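Local coordinates for protein Mn transporter subunit (Synechocystis sp. PCC 6803, PDB 3UJP) that probably captures manganese in the periplasm as the metal-binding subunit of a manganese transporter, at residues A[36-41]-A[89-94]; A[85-90]-A[109-114]. All blocks are in the same frame, centred on the assembly; numbering follows the deposited sequence.

Contact 1: residues A[36-41]-A[89-94]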
# COMPACT_ATOMS: atom_id res chain seq x y z
N THR A 36 9.48 -4.54 10.26
CA THR A 36 9.55 -4.52 11.72
C THR A 36 9.10 -5.82 12.35
O THR A 36 8.24 -6.54 11.82
CB THR A 36 8.77 -3.34 12.37
OG1 THR A 36 7.45 -3.25 11.82
CG2 THR A 36 9.48 -2.05 12.12
N THR A 37 9.68 -6.11 13.50
CA THR A 37 9.46 -7.35 14.20
C THR A 37 8.00 -7.61 14.52
O THR A 37 7.44 -8.63 14.09
CB THR A 37 10.32 -7.40 15.45
OG1 THR A 37 10.18 -6.18 16.18
CG2 THR A 37 11.75 -7.54 15.02
N PHE A 38 7.39 -6.71 15.27
CA PHE A 38 5.97 -6.86 15.60
C PHE A 38 5.09 -5.67 15.24
O PHE A 38 5.58 -4.56 15.00
CB PHE A 38 5.77 -7.25 17.06
CG PHE A 38 6.22 -6.22 18.05
CD1 PHE A 38 5.31 -5.60 18.89
CD2 PHE A 38 7.55 -5.89 18.16
CE1 PHE A 38 5.72 -4.69 19.79
CE2 PHE A 38 7.96 -4.97 19.06
CZ PHE A 38 7.04 -4.37 19.89
N THR A 39 3.79 -5.94 15.22
CA THR A 39 2.76 -4.98 14.85
C THR A 39 2.74 -3.65 15.60
O THR A 39 2.28 -2.65 15.05
CB THR A 39 1.41 -5.57 15.13
OG1 THR A 39 1.27 -5.71 16.55
CG2 THR A 39 1.27 -6.92 14.45
N VAL A 40 3.17 -3.62 16.86
CA VAL A 40 3.16 -2.33 17.54
C VAL A 40 4.21 -1.46 16.88
O VAL A 40 3.92 -0.36 16.44
CB VAL A 40 3.46 -2.42 19.01
CG1 VAL A 40 3.40 -1.05 19.60
CG2 VAL A 40 2.45 -3.33 19.69
N LEU A 41 5.44 -1.96 16.79
CA LEU A 41 6.45 -1.22 16.07
C LEU A 41 5.97 -0.87 14.66
O LEU A 41 6.33 0.17 14.11
CB LEU A 41 7.76 -2.00 15.99
CG LEU A 41 8.61 -1.99 17.24
CD1 LEU A 41 10.05 -2.32 16.88
CD2 LEU A 41 8.52 -0.64 17.91
N MET A 89 16.92 -4.96 23.15
CA MET A 89 16.72 -5.34 24.55
C MET A 89 16.29 -6.82 24.68
O MET A 89 15.67 -7.22 25.67
CB MET A 89 15.69 -4.40 25.20
CG MET A 89 16.15 -2.94 25.29
SD MET A 89 15.10 -1.81 26.23
CE MET A 89 15.85 -1.86 27.83
N ASN A 90 16.64 -7.62 23.68
CA ASN A 90 16.29 -9.04 23.64
C ASN A 90 14.78 -9.32 23.62
O ASN A 90 14.32 -10.35 24.12
CB ASN A 90 16.95 -9.78 24.81
CG ASN A 90 17.15 -11.26 24.53
OD1 ASN A 90 17.28 -11.68 23.38
ND2 ASN A 90 17.19 -12.05 25.59
N LEU A 91 14.00 -8.40 23.06
CA LEU A 91 12.56 -8.59 23.03
C LEU A 91 12.30 -9.75 22.10
O LEU A 91 11.79 -10.80 22.50
CB LEU A 91 11.82 -7.35 22.51
CG LEU A 91 10.31 -7.53 22.39
CD1 LEU A 91 9.68 -7.45 23.75
CD2 LEU A 91 9.72 -6.49 21.49
N GLU A 92 12.66 -9.55 20.85
CA GLU A 92 12.53 -10.60 19.87
C GLU A 92 13.75 -11.52 20.03
O GLU A 92 14.85 -11.22 19.59
CB GLU A 92 12.40 -9.97 18.48
CG GLU A 92 13.34 -8.78 18.26
CD GLU A 92 12.72 -7.42 18.54
OE1 GLU A 92 11.55 -7.22 18.19
OE2 GLU A 92 13.42 -6.54 19.06
N ARG A 93 13.57 -12.64 20.73
CA ARG A 93 14.70 -13.49 21.06
C ARG A 93 15.24 -14.15 19.82
O ARG A 93 16.41 -14.58 19.80
CB ARG A 93 14.28 -14.53 22.09
CG ARG A 93 14.74 -14.17 23.49
CD ARG A 93 14.26 -15.14 24.56
NE ARG A 93 12.83 -15.06 24.85
CZ ARG A 93 11.96 -16.03 24.56
NH1 ARG A 93 12.37 -17.14 23.97
NH2 ARG A 93 10.67 -15.89 24.85
N TRP A 94 14.40 -14.20 18.79
CA TRP A 94 14.68 -14.93 17.54
C TRP A 94 15.40 -14.08 16.50
O TRP A 94 15.81 -14.57 15.45
CB TRP A 94 13.38 -15.44 16.93
CG TRP A 94 12.32 -14.39 16.86
CD1 TRP A 94 11.38 -14.11 17.81
CD2 TRP A 94 12.11 -13.43 15.81
NE1 TRP A 94 10.59 -13.05 17.41
CE2 TRP A 94 11.02 -12.61 16.19
CE3 TRP A 94 12.73 -13.20 14.58
CZ2 TRP A 94 10.55 -11.60 15.38
CZ3 TRP A 94 12.25 -12.17 13.78
CH2 TRP A 94 11.18 -11.39 14.18
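Thr37 OG1 donates a hydrogen bond to Glu92 OE1 across 2.6 Å, the polar link between the two segments. The hydroxyl does not lie in the plane of the carboxylate: it meets OE1 from above, 39° out of that plane, while the two side chains cross at about a right angle. Thr37 CG2 stands 3.7 Å from Glu92 CD, so the methyl as well as the hydroxyl borders the acid. A bend at chi2 (-95°) turns the Glu92 carboxylate out of line with an extended chain. Its other oxygen, OE2, takes a hydrogen bond from the backbone N of Gly88, and the two bonds together fix how the group is turned. An alanine here lacks the carboxylate and would probably leave the Thr37 hydroxyl and the Gly88 N-H without the oxygen each meets.

Apolar contacts lie beside this bond. Leu91 reaches the Phe38 ring with one methyl, CD2, which is 3.4 Å from CE2 and 3.8 Å from CZ; with CG anti to the backbone N (chi1 177°), the leucine extends its branch obliquely toward the ring. Trp94 approaches the Thr37 methyl with the far end of its indole, CH2 lying 4.0 Å from CG2. Glu92 CB sits 3.6 Å above one face of this indole, offset toward the rim, and Trp94 NE1 is bonded to the carbonyl of Ile65.

All five touching residues are buried. Phe38 is the N-cap residue of helix 39-49, and the Leu91 side chain comes within about 5 Å of the bound manganese. The arrangement thus joins a strand-to-helix turn of the parallel sheet to a loop bordering the manganese site of His66, His131, Glu197 and Asp272, consistent with the metal-binding cleft of ZnuA-like periplasmic proteins.

Contact 2: residues A[85-90]-A[109-114]; sequences LYNGMN and VLTEGI
Tyr86 and Val109 pair as a parallel beta bridge, their CA atoms 5.1 Å apart and their side chains on the same face of the sheet. Tyr86 CG lies between the backbone N and the carbonyl carbon (chi1 74°), a setting that lays the ring beside the valine: Val109 CB is 4.2 Å above one ring face, offset toward the rim, and Val109 CG1 reaches the phenol end, 3.6 Å from OH. The Tyr86 carbonyl carries the backbone link, with Leu110 N donating to its O at 3.0 Å and an N-H...O angle of 151°. Val109 CA adds a CH...O contact to the same oxygen.

Leu85 and Leu110 meet at about a right angle, CG of the first 3.7 Å from CD2 of the second. Asn87 starts away from the other segment, but its amide end comes nearer. Its ND2 donates to Gly88 O at 3.0 Å, from well above the carbonyl plane, while its OD1 is hydrogen-bonded to Tyr142 OH; both ends of the amide therefore have partners that limit its rotation. Gly88 has backbone angles that would press a CB against the preceding carbonyl oxygen, and such a CB would also run into Val109 CG2. Met89 crosses Thr111 at about a right angle: with CG beside the backbone N (chi1 -64°) and the chain extended at chi2, SD comes 3.6 Å from Thr111 CG2, while the bend at chi3 only turns CE.

Two successive turns, type I from Val109 to Glu112 and type II from Thr111 to Ile114, carry the chain on from the bridge. Strand 83-86 lies between 33-36 and the outermost strand 107-109; Leu110 and Asn87 pack on Leu41 of helix 39-49, while Leu85 and Ile114 rest on helix 136-153.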
# COMPACT_ATOMS: atom_id res chain seq x y z
N LEU A 85 13.95 -2.79 11.19
CA LEU A 85 13.86 -2.02 12.41
C LEU A 85 13.34 -2.94 13.49
O LEU A 85 12.29 -3.55 13.32
CB LEU A 85 12.86 -0.89 12.21
CG LEU A 85 13.43 0.50 11.98
CD1 LEU A 85 14.71 0.39 11.21
CD2 LEU A 85 12.42 1.33 11.25
N TYR A 86 14.07 -3.03 14.59
CA TYR A 86 13.63 -3.90 15.66
C TYR A 86 13.80 -3.22 17.02
O TYR A 86 14.54 -2.26 17.15
CB TYR A 86 14.34 -5.26 15.60
CG TYR A 86 15.80 -5.29 16.03
CD1 TYR A 86 16.81 -4.82 15.21
CD2 TYR A 86 16.16 -5.84 17.26
CE1 TYR A 86 18.15 -4.88 15.59
CE2 TYR A 86 17.49 -5.90 17.65
CZ TYR A 86 18.48 -5.42 16.82
OH TYR A 86 19.80 -5.47 17.21
N ASN A 87 13.07 -3.74 18.01
CA ASN A 87 13.04 -3.16 19.35
C ASN A 87 14.38 -3.30 20.08
O ASN A 87 14.88 -2.32 20.62
CB ASN A 87 11.89 -3.77 20.19
CG ASN A 87 11.75 -3.15 21.57
OD1 ASN A 87 10.72 -2.59 21.90
ND2 ASN A 87 12.80 -3.25 22.37
N GLY A 88 14.96 -4.49 20.11
CA GLY A 88 16.20 -4.71 20.84
C GLY A 88 15.93 -5.08 22.28
O GLY A 88 14.82 -5.46 22.61
N MET A 89 16.92 -4.96 23.15
CA MET A 89 16.72 -5.34 24.55
C MET A 89 16.29 -6.82 24.68
O MET A 89 15.67 -7.22 25.67
CB MET A 89 15.69 -4.40 25.20
CG MET A 89 16.15 -2.94 25.29
SD MET A 89 15.10 -1.81 26.23
CE MET A 89 15.85 -1.86 27.83
N ASN A 90 16.64 -7.62 23.68
CA ASN A 90 16.29 -9.04 23.64
C ASN A 90 14.78 -9.32 23.62
O ASN A 90 14.32 -10.35 24.12
CB ASN A 90 16.95 -9.78 24.81
CG ASN A 90 17.15 -11.26 24.53
OD1 ASN A 90 17.28 -11.68 23.38
ND2 ASN A 90 17.19 -12.05 25.59
N VAL A 109 18.14 -0.45 16.32
CA VAL A 109 17.26 -0.73 17.45
C VAL A 109 16.57 0.57 17.92
O VAL A 109 17.21 1.50 18.40
CB VAL A 109 17.94 -1.61 18.61
CG1 VAL A 109 19.33 -2.04 18.24
CG2 VAL A 109 17.92 -0.92 19.98
N LEU A 110 15.26 0.62 17.74
CA LEU A 110 14.46 1.78 18.10
C LEU A 110 14.56 2.05 19.59
O LEU A 110 14.00 3.03 20.10
CB LEU A 110 13.01 1.54 17.73
CG LEU A 110 12.82 0.99 16.33
CD1 LEU A 110 11.33 0.80 16.06
CD2 LEU A 110 13.46 1.94 15.34
N THR A 111 15.28 1.21 20.30
CA THR A 111 15.24 1.30 21.74
C THR A 111 16.42 2.09 22.32
O THR A 111 16.40 2.46 23.49
CB THR A 111 15.09 -0.10 22.34
OG1 THR A 111 13.91 -0.13 23.15
CG2 THR A 111 16.31 -0.52 23.14
N GLU A 112 17.40 2.39 21.47
CA GLU A 112 18.64 3.07 21.87
C GLU A 112 18.49 4.42 22.61
O GLU A 112 17.97 5.39 22.05
CB GLU A 112 19.54 3.26 20.65
CG GLU A 112 20.73 4.13 20.90
CD GLU A 112 21.59 4.30 19.66
OE1 GLU A 112 21.29 3.63 18.65
OE2 GLU A 112 22.56 5.10 19.70
N GLY A 113 18.96 4.47 23.85
CA GLY A 113 19.02 5.72 24.60
C GLY A 113 18.04 5.66 25.74
O GLY A 113 18.00 6.54 26.61
N ILE A 114 17.23 4.61 25.71
CA ILE A 114 16.26 4.39 26.77
C ILE A 114 16.94 3.58 27.86
O ILE A 114 17.62 2.59 27.58
CB ILE A 114 15.01 3.64 26.26
CG1 ILE A 114 14.57 4.20 24.92
CG2 ILE A 114 13.86 3.71 27.29
CD1 ILE A 114 13.33 3.53 24.39

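Contact 1 and contact 2 meet in the loop following strand 83-86: residues 89-90 belong to both, and their centres are about 9 Å apart. The five touching residues of contact 1 are all buried, whereas contact 2 mixes five buried residues with the partly exposed Tyr86, Met89 and Val109. Their chemistry differs accordingly. Near the manganese site, a carboxylate-hydroxyl bond and aromatic groups join loop to helix start; at the sheet margin, a backbone bond joins the parallel strand ends, with aliphatic packing and a tyrosine ring against a valine. They also touch directly, for example Leu41 CD1 packing 3.5 Å from Leu110 CD1 and Thr36 CG2 lying 3.4 Å from Leu85 O.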